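Local coordinates for hemolysin activator protein CdiB (Acinetobacter baumannii ACICU, PDB 6WIL) that probably exports a contact-dependent growth inhibition toxin across the outer membrane through its 16-stranded barrel, as a two-partner secretion transporter of the Omp85 superfamily, at residues H46-E51 with H86-L91; K81-H86 with H101-Y106. All coordinates share one frame; numbering follows the deposited sequence.

Contact 1: H46-E51 with H86-L91; sequences HLVVEE and HPQNIL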
ATOM      1  N   HIS A  46      32.348  11.482  18.338  1.00 69.33           N
ATOM      2  CA  HIS A  46      32.958  12.392  19.299  1.00 77.14           C
ATOM      3  C   HIS A  46      32.645  13.821  18.883  1.00 52.40           C
ATOM      4  O   HIS A  46      33.032  14.252  17.792  1.00 53.02           O
ATOM      5  CB  HIS A  46      34.471  12.177  19.387  1.00 81.71           C
ATOM      6  CG  HIS A  46      34.896  10.761  19.151  1.00 93.57           C
ATOM      7  ND1 HIS A  46      35.416  10.334  17.949  1.00 89.14           N
ATOM      8  CD2 HIS A  46      34.872   9.675  19.959  1.00 84.50           C
ATOM      9  CE1 HIS A  46      35.701   9.046  18.027  1.00 89.27           C
ATOM     10  NE2 HIS A  46      35.378   8.622  19.235  1.00 89.25           N
ATOM     11  N   LEU A  47      31.942  14.547  19.749  1.00 51.52           N
ATOM     12  CA  LEU A  47      31.687  15.967  19.552  1.00 49.27           C
ATOM     13  C   LEU A  47      32.683  16.852  20.284  1.00 49.87           C
ATOM     14  O   LEU A  47      33.029  17.925  19.780  1.00 50.01           O
ATOM     15  CB  LEU A  47      30.269  16.318  20.017  1.00 42.13           C
ATOM     16  CG  LEU A  47      29.153  15.410  19.488  1.00 52.11           C
ATOM     17  CD1 LEU A  47      27.844  15.684  20.215  1.00 37.87           C
ATOM     18  CD2 LEU A  47      28.985  15.586  17.988  1.00 41.02           C
ATOM     19  N   VAL A  48      33.156  16.419  21.449  1.00 57.71           N
ATOM     20  CA  VAL A  48      34.086  17.195  22.262  1.00 61.11           C
ATOM     21  C   VAL A  48      35.510  16.778  21.923  1.00 52.34           C
ATOM     22  O   VAL A  48      35.835  15.585  21.911  1.00 55.13           O
ATOM     23  CB  VAL A  48      33.797  16.998  23.759  1.00 62.43           C
ATOM     24  CG1 VAL A  48      34.767  17.809  24.608  1.00 49.49           C
ATOM     25  CG2 VAL A  48      32.361  17.374  24.073  1.00 50.92           C
ATOM     26  N   VAL A  49      36.363  17.764  21.644  1.00 51.86           N
ATOM     27  CA  VAL A  49      37.779  17.544  21.386  1.00 58.04           C
ATOM     28  C   VAL A  49      38.583  18.425  22.338  1.00 63.20           C
ATOM     29  O   VAL A  49      38.042  19.300  23.015  1.00 59.60           O
ATOM     30  CB  VAL A  49      38.158  17.831  19.917  1.00 74.13           C
ATOM     31  CG1 VAL A  49      37.460  16.852  18.983  1.00 57.31           C
ATOM     32  CG2 VAL A  49      37.800  19.261  19.547  1.00 70.59           C
ATOM     33  N   GLU A  50      39.894  18.174  22.390  1.00 75.50           N
ATOM     34  CA  GLU A  50      40.795  18.948  23.241  1.00 53.55           C
ATOM     35  C   GLU A  50      41.215  20.220  22.509  1.00 65.10           C
ATOM     36  O   GLU A  50      41.736  20.154  21.390  1.00 73.16           O
ATOM     37  CB  GLU A  50      42.013  18.110  23.621  1.00 64.10           C
ATOM     38  N   GLU A  51      40.990  21.378  23.136  1.00 59.81           N
ATOM     39  CA  GLU A  51      41.070  22.664  22.452  1.00 70.21           C
ATOM     40  C   GLU A  51      41.872  23.673  23.260  1.00 74.87           C
ATOM     41  O   GLU A  51      42.047  23.537  24.474  1.00 67.82           O
ATOM     42  CB  GLU A  51      39.678  23.225  22.185  1.00 64.45           C
ATOM     43  CG  GLU A  51      38.670  22.146  21.916  1.00 77.14           C
ATOM     44  CD  GLU A  51      37.512  22.631  21.102  1.00 68.05           C
ATOM     45  OE1 GLU A  51      36.366  22.452  21.547  1.00 67.01           O
ATOM     46  OE2 GLU A  51      37.754  23.197  20.018  1.00 66.75           O
ATOM     47  N   HIS A  86      24.012  11.930  24.496  1.00 27.60           N
ATOM     48  CA  HIS A  86      25.190  11.493  23.761  1.00 50.01           C
ATOM     49  C   HIS A  86      26.192  10.849  24.716  1.00 53.89           C
ATOM     50  O   HIS A  86      26.476  11.412  25.782  1.00 38.24           O
ATOM     51  CB  HIS A  86      25.831  12.675  23.033  1.00 42.71           C
ATOM     52  CG  HIS A  86      26.917  12.283  22.080  1.00 46.50           C
ATOM     53  ND1 HIS A  86      28.197  11.985  22.493  1.00 52.75           N
ATOM     54  CD2 HIS A  86      26.915  12.143  20.733  1.00 50.98           C
ATOM     55  CE1 HIS A  86      28.936  11.675  21.443  1.00 50.76           C
ATOM     56  NE2 HIS A  86      28.183  11.766  20.363  1.00 52.32           N
ATOM     57  N   PRO A  87      26.747   9.680  24.377  1.00 47.43           N
ATOM     58  CA  PRO A  87      27.584   8.945  25.337  1.00 51.03           C
ATOM     59  C   PRO A  87      28.891   9.638  25.697  1.00 55.66           C
ATOM     60  O   PRO A  87      29.639   9.108  26.527  1.00 52.46           O
ATOM     61  CB  PRO A  87      27.848   7.613  24.619  1.00 34.33           C
ATOM     62  CG  PRO A  87      27.722   7.942  23.169  1.00 50.81           C
ATOM     63  CD  PRO A  87      26.640   8.982  23.084  1.00 47.82           C
ATOM     64  N   GLN A  88      29.200  10.798  25.122  1.00 57.47           N
ATOM     65  CA  GLN A  88      30.399  11.522  25.519  1.00 39.66           C
ATOM     66  C   GLN A  88      30.168  12.430  26.717  1.00 41.11           C
ATOM     67  O   GLN A  88      31.124  13.047  27.195  1.00 43.21           O
ATOM     68  CB  GLN A  88      30.947  12.335  24.345  1.00 53.44           C
ATOM     69  CG  GLN A  88      32.462  12.409  24.310  1.00 54.28           C
ATOM     70  CD  GLN A  88      32.969  13.089  23.061  1.00 70.34           C
ATOM     71  OE1 GLN A  88      32.185  13.480  22.198  1.00 70.10           O
ATOM     72  NE2 GLN A  88      34.284  13.235  22.954  1.00 56.26           N
ATOM     73  N   ASN A  89      28.929  12.524  27.206  1.00 33.77           N
ATOM     74  CA  ASN A  89      28.604  13.241  28.441  1.00 39.00           C
ATOM     75  C   ASN A  89      29.085  14.690  28.395  1.00 52.25           C
ATOM     76  O   ASN A  89      29.917  15.115  29.200  1.00 52.36           O
ATOM     77  CB  ASN A  89      29.174  12.511  29.660  1.00 48.94           C
ATOM     78  CG  ASN A  89      28.714  11.067  29.741  1.00 60.43           C
ATOM     79  OD1 ASN A  89      27.651  10.714  29.230  1.00 52.58           O
ATOM     80  ND2 ASN A  89      29.521  10.223  30.375  1.00 46.50           N
ATOM     81  N   ILE A  90      28.539  15.447  27.440  1.00 42.41           N
ATOM     82  CA  ILE A  90      28.920  16.832  27.173  1.00 39.61           C
ATOM     83  C   ILE A  90      28.961  17.630  28.469  1.00 49.26           C
ATOM     84  O   ILE A  90      29.879  18.427  28.693  1.00 42.82           O
ATOM     85  CB  ILE A  90      27.951  17.491  26.175  1.00 44.58           C
ATOM     86  CG1 ILE A  90      27.738  16.600  24.953  1.00 43.56           C
ATOM     87  CG2 ILE A  90      28.469  18.856  25.765  1.00 44.07           C
ATOM     88  CD1 ILE A  90      28.945  16.484  24.063  1.00 52.06           C
ATOM     89  N   LEU A  91      27.966  17.414  29.327  1.00 37.52           N
ATOM     90  CA  LEU A  91      27.864  18.133  30.589  1.00 38.49           C
ATOM     91  C   LEU A  91      29.128  17.962  31.422  1.00 48.78           C
ATOM     92  O   LEU A  91      29.561  16.840  31.696  1.00 52.62           O
ATOM     93  CB  LEU A  91      26.646  17.623  31.358  1.00 41.65           C
ATOM     94  CG  LEU A  91      25.963  18.576  32.334  1.00 66.23           C
ATOM     95  CD1 LEU A  91      25.909  19.972  31.741  1.00 61.19           C
ATOM     96  CD2 LEU A  91      24.561  18.074  32.635  1.00 45.99           C
TER

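Contact 2: K81-H86 with H101-Y106; sequences KAIKKH and HNIVNY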
ATOM      1  N   LYS A  81      17.503  16.889  24.695  1.00 53.36           N
ATOM      2  CA  LYS A  81      17.514  15.485  25.093  1.00 46.88           C
ATOM      3  C   LYS A  81      18.618  14.717  24.375  1.00 53.17           C
ATOM      4  O   LYS A  81      19.381  13.972  25.000  1.00 37.00           O
ATOM      5  CB  LYS A  81      16.158  14.843  24.802  1.00 54.69           C
ATOM      6  CG  LYS A  81      15.211  14.742  25.982  1.00 57.86           C
ATOM      7  CD  LYS A  81      14.193  13.637  25.725  1.00 79.15           C
ATOM      8  CE  LYS A  81      12.767  14.113  25.926  1.00 86.66           C
ATOM      9  NZ  LYS A  81      11.833  13.412  24.999  1.00 90.17           N
ATOM     10  N   ALA A  82      18.713  14.889  23.054  1.00 42.05           N
ATOM     11  CA  ALA A  82      19.717  14.158  22.291  1.00 40.97           C
ATOM     12  C   ALA A  82      21.128  14.582  22.678  1.00 51.33           C
ATOM     13  O   ALA A  82      22.035  13.745  22.736  1.00 52.99           O
ATOM     14  CB  ALA A  82      19.486  14.351  20.793  1.00 27.95           C
ATOM     15  N   ILE A  83      21.329  15.875  22.954  1.00 41.48           N
ATOM     16  CA  ILE A  83      22.648  16.351  23.371  1.00 48.33           C
ATOM     17  C   ILE A  83      23.066  15.680  24.672  1.00 39.02           C
ATOM     18  O   ILE A  83      24.143  15.081  24.766  1.00 50.13           O
ATOM     19  CB  ILE A  83      22.650  17.885  23.512  1.00 36.45           C
ATOM     20  CG1 ILE A  83      22.417  18.558  22.158  1.00 37.47           C
ATOM     21  CG2 ILE A  83      23.963  18.354  24.129  1.00 37.40           C
ATOM     22  CD1 ILE A  83      23.497  18.274  21.146  1.00 46.43           C
ATOM     23  N   LYS A  84      22.212  15.770  25.695  1.00 35.46           N
ATOM     24  CA  LYS A  84      22.510  15.184  26.996  1.00 41.73           C
ATOM     25  C   LYS A  84      22.579  13.661  26.953  1.00 44.48           C
ATOM     26  O   LYS A  84      23.190  13.058  27.841  1.00 51.81           O
ATOM     27  CB  LYS A  84      21.464  15.633  28.015  1.00 37.59           C
ATOM     28  CG  LYS A  84      21.535  17.114  28.347  1.00 46.04           C
ATOM     29  CD  LYS A  84      20.515  17.507  29.402  1.00 55.37           C
ATOM     30  CE  LYS A  84      20.704  18.956  29.827  1.00 56.01           C
ATOM     31  NZ  LYS A  84      19.673  19.378  30.810  1.00 74.93           N
ATOM     32  N   LYS A  85      21.973  13.031  25.947  1.00 41.62           N
ATOM     33  CA  LYS A  85      21.995  11.579  25.835  1.00 54.62           C
ATOM     34  C   LYS A  85      23.275  11.066  25.186  1.00 44.87           C
ATOM     35  O   LYS A  85      23.597   9.882  25.333  1.00 49.39           O
ATOM     36  CB  LYS A  85      20.769  11.107  25.038  1.00 50.31           C
ATOM     37  CG  LYS A  85      20.588   9.596  24.907  1.00 61.24           C
ATOM     38  CD  LYS A  85      20.221   8.936  26.229  1.00 76.90           C
ATOM     39  CE  LYS A  85      19.713   7.519  25.999  1.00 79.96           C
ATOM     40  NZ  LYS A  85      18.535   7.516  25.083  1.00 68.84           N
ATOM     41  N   HIS A  86      24.012  11.930  24.496  1.00 27.60           N
ATOM     42  CA  HIS A  86      25.190  11.493  23.761  1.00 50.01           C
ATOM     43  C   HIS A  86      26.192  10.849  24.716  1.00 53.89           C
ATOM     44  O   HIS A  86      26.476  11.412  25.782  1.00 38.24           O
ATOM     45  CB  HIS A  86      25.831  12.675  23.033  1.00 42.71           C
ATOM     46  CG  HIS A  86      26.917  12.283  22.080  1.00 46.50           C
ATOM     47  ND1 HIS A  86      28.197  11.985  22.493  1.00 52.75           N
ATOM     48  CD2 HIS A  86      26.915  12.143  20.733  1.00 50.98           C
ATOM     49  CE1 HIS A  86      28.936  11.675  21.443  1.00 50.76           C
ATOM     50  NE2 HIS A  86      28.183  11.766  20.363  1.00 52.32           N
ATOM     51  N   HIS A 101      31.089  23.936  17.747  1.00 43.61           N
ATOM     52  CA  HIS A 101      30.596  23.803  16.382  1.00 49.14           C
ATOM     53  C   HIS A 101      30.034  22.408  16.133  1.00 58.20           C
ATOM     54  O   HIS A 101      29.024  22.252  15.436  1.00 51.80           O
ATOM     55  CB  HIS A 101      31.717  24.117  15.391  1.00 42.26           C
ATOM     56  CG  HIS A 101      31.283  24.100  13.959  1.00 74.82           C
ATOM     57  ND1 HIS A 101      30.074  24.612  13.541  1.00 78.97           N
ATOM     58  CD2 HIS A 101      31.900  23.638  12.845  1.00 83.31           C
ATOM     59  CE1 HIS A 101      29.964  24.465  12.232  1.00 79.55           C
ATOM     60  NE2 HIS A 101      31.059  23.877  11.787  1.00 74.50           N
ATOM     61  N   ASN A 102      30.671  21.382  16.703  1.00 49.10           N
ATOM     62  CA  ASN A 102      30.203  20.015  16.506  1.00 46.34           C
ATOM     63  C   ASN A 102      28.921  19.746  17.286  1.00 38.31           C
ATOM     64  O   ASN A 102      28.021  19.060  16.791  1.00 46.82           O
ATOM     65  CB  ASN A 102      31.295  19.022  16.907  1.00 51.10           C
ATOM     66  CG  ASN A 102      32.504  19.088  15.995  1.00 59.41           C
ATOM     67  OD1 ASN A 102      32.411  19.544  14.854  1.00 61.57           O
ATOM     68  ND2 ASN A 102      33.647  18.622  16.490  1.00 54.41           N
ATOM     69  N   ILE A 103      28.824  20.271  18.510  1.00 41.88           N
ATOM     70  CA  ILE A 103      27.594  20.129  19.285  1.00 35.85           C
ATOM     71  C   ILE A 103      26.433  20.795  18.559  1.00 49.81           C
ATOM     72  O   ILE A 103      25.323  20.251  18.500  1.00 40.13           O
ATOM     73  CB  ILE A 103      27.788  20.703  20.701  1.00 39.18           C
ATOM     74  CG1 ILE A 103      28.722  19.803  21.513  1.00 48.22           C
ATOM     75  CG2 ILE A 103      26.446  20.880  21.407  1.00 39.49           C
ATOM     76  CD1 ILE A 103      29.395  20.509  22.674  1.00 51.51           C
ATOM     77  N   VAL A 104      26.676  21.970  17.975  1.00 48.79           N
ATOM     78  CA  VAL A 104      25.635  22.661  17.224  1.00 41.54           C
ATOM     79  C   VAL A 104      25.247  21.861  15.983  1.00 39.67           C
ATOM     80  O   VAL A 104      24.060  21.674  15.696  1.00 46.53           O
ATOM     81  CB  VAL A 104      26.092  24.089  16.869  1.00 49.20           C
ATOM     82  CG1 VAL A 104      25.334  24.617  15.660  1.00 34.87           C
ATOM     83  CG2 VAL A 104      25.888  25.011  18.060  1.00 34.93           C
ATOM     84  N   ASN A 105      26.240  21.368  15.235  1.00 47.60           N
ATOM     85  CA  ASN A 105      25.939  20.566  14.051  1.00 40.25           C
ATOM     86  C   ASN A 105      25.176  19.299  14.407  1.00 47.50           C
ATOM     87  O   ASN A 105      24.344  18.834  13.620  1.00 49.39           O
ATOM     88  CB  ASN A 105      27.224  20.202  13.311  1.00 48.92           C
ATOM     89  CG  ASN A 105      27.752  21.338  12.468  1.00 62.64           C
ATOM     90  OD1 ASN A 105      26.984  22.134  11.926  1.00 73.05           O
ATOM     91  ND2 ASN A 105      29.071  21.419  12.349  1.00 73.28           N
ATOM     92  N   TYR A 106      25.453  18.723  15.577  1.00 50.71           N
ATOM     93  CA  TYR A 106      24.738  17.527  16.008  1.00 45.24           C
ATOM     94  C   TYR A 106      23.286  17.846  16.340  1.00 47.66           C
ATOM     95  O   TYR A 106      22.377  17.098  15.961  1.00 44.17           O
ATOM     96  CB  TYR A 106      25.449  16.907  17.213  1.00 41.98           C
ATOM     97  CG  TYR A 106      24.797  15.661  17.771  1.00 43.68           C
ATOM     98  CD1 TYR A 106      24.685  14.509  17.007  1.00 54.16           C
ATOM     99  CD2 TYR A 106      24.318  15.630  19.073  1.00 48.46           C
ATOM    100  CE1 TYR A 106      24.105  13.362  17.518  1.00 53.32           C
ATOM    101  CE2 TYR A 106      23.733  14.489  19.593  1.00 48.53           C
ATOM    102  CZ  TYR A 106      23.629  13.359  18.810  1.00 52.01           C
ATOM    103  OH  TYR A 106      23.048  12.221  19.321  1.00 73.63           O
TER

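Contact 1: H46-E51 with H86-L91
Gln88 reaches across to the backbone of Leu47 and Val48 and grips it with its terminal amide. Its side chain runs straight out beyond CG (chi2 174°), which carries the amide across to segment 46-51. There OE1 accepts two bonds. Leu47 N comes at 2.7 Å from OE1 and lies in the carbonyl plane; Val48 N, 3.2 Å from the same OE1, gives the straighter N-H...O line but sits above that plane. On the other branch NE2 makes a weak bond to Val48 O at 3.0 Å. Bonds at both ends, though the one from NE2 is weak, favour this rotation of the amide.

The tight side is apolar. Leu47 CD1 sits over one face of the His86 imidazole, 3.9 Å from the ring centroid, a CH-pi contact; Pro87 CD of the turn lies against the opposite face. Next to it, Val48 CG2 meets Ile90 CD1 at 3.5 Å. His86 NE2 is hydrogen-bonded to Phe44 O, while ND1 accepts from Gln88 N at 3.1 Å, so the ring that Leu47 packs on is held at both nitrogens.

The looser side lies at His46, which is exposed and touches the amide with CB, 3.7 Å from Gln88 NE2. His86 to Asn89 form a type I beta turn just after helix 77-85, and the Gln88 amide pins loop 46-51 to this turn of the ShlB-type POTRA region.

Contact 2: K81-H86 with H101-Y106
Tyr106 and His86 form the aromatic part of this contact, His86 standing just past the end of helix 77-85: a T-shaped pair in which the imidazole presents its edge to the phenol face. The planes stand at 84° and the ring centroids are 5.4 Å apart; the leading atom, His86 CD2, comes 4.0 Å from Tyr106 CZ. Tyr106 extends its ring straight across to the other helix because CG is anti to the backbone N (chi1 179°).

Apolar contacts gather at the rim of the same phenol. Ile83 CD1 lies near the ring plane, 3.5 Å from Tyr106 CD2, and the two side chains run past each other in opposite directions. That methyl also meets Ile103 CG2 at 3.9 Å, so it fits between two residues one helical turn apart. Ala82 CB makes a looser contact, 4.4 Å from Tyr106 CE2.

Polar contact is slight: Ala82 O lies in the plane of the phenol at its edge, 3.6 Å from Tyr106 CE2, and no hydrogen bond joins the segments.

The two helix segments run at 130° to one another with axes 10.7 Å apart. Phe44 also meets the Tyr106 ring, Ala107 of helix 97-113 adds to the packing on Ile83, and Ile60 brings strand 59-62 of the POTRA sheet against that isoleucine.

Contact 2 is the buried one, joining helices 77-85 and 97-113 of the ShlB-type POTRA domain by apolar and aromatic packing without a hydrogen bond. Contact 1 is only partly buried and joins two loops, where hydrogen bonds from a side-chain amide to the backbone join the apolar packing. His86, where helix 77-85 gives way to a turn, belongs to both. Their centres are 9 Å apart and they merge into one core: Leu47 CD1 reaches Tyr106 CD2 at 3.7 Å, and Ile90 CG2 meets Ile103 CD1 at 3.6 Å. The loop segment 46-51 thus packs against helix 97-113 as well as against the turn.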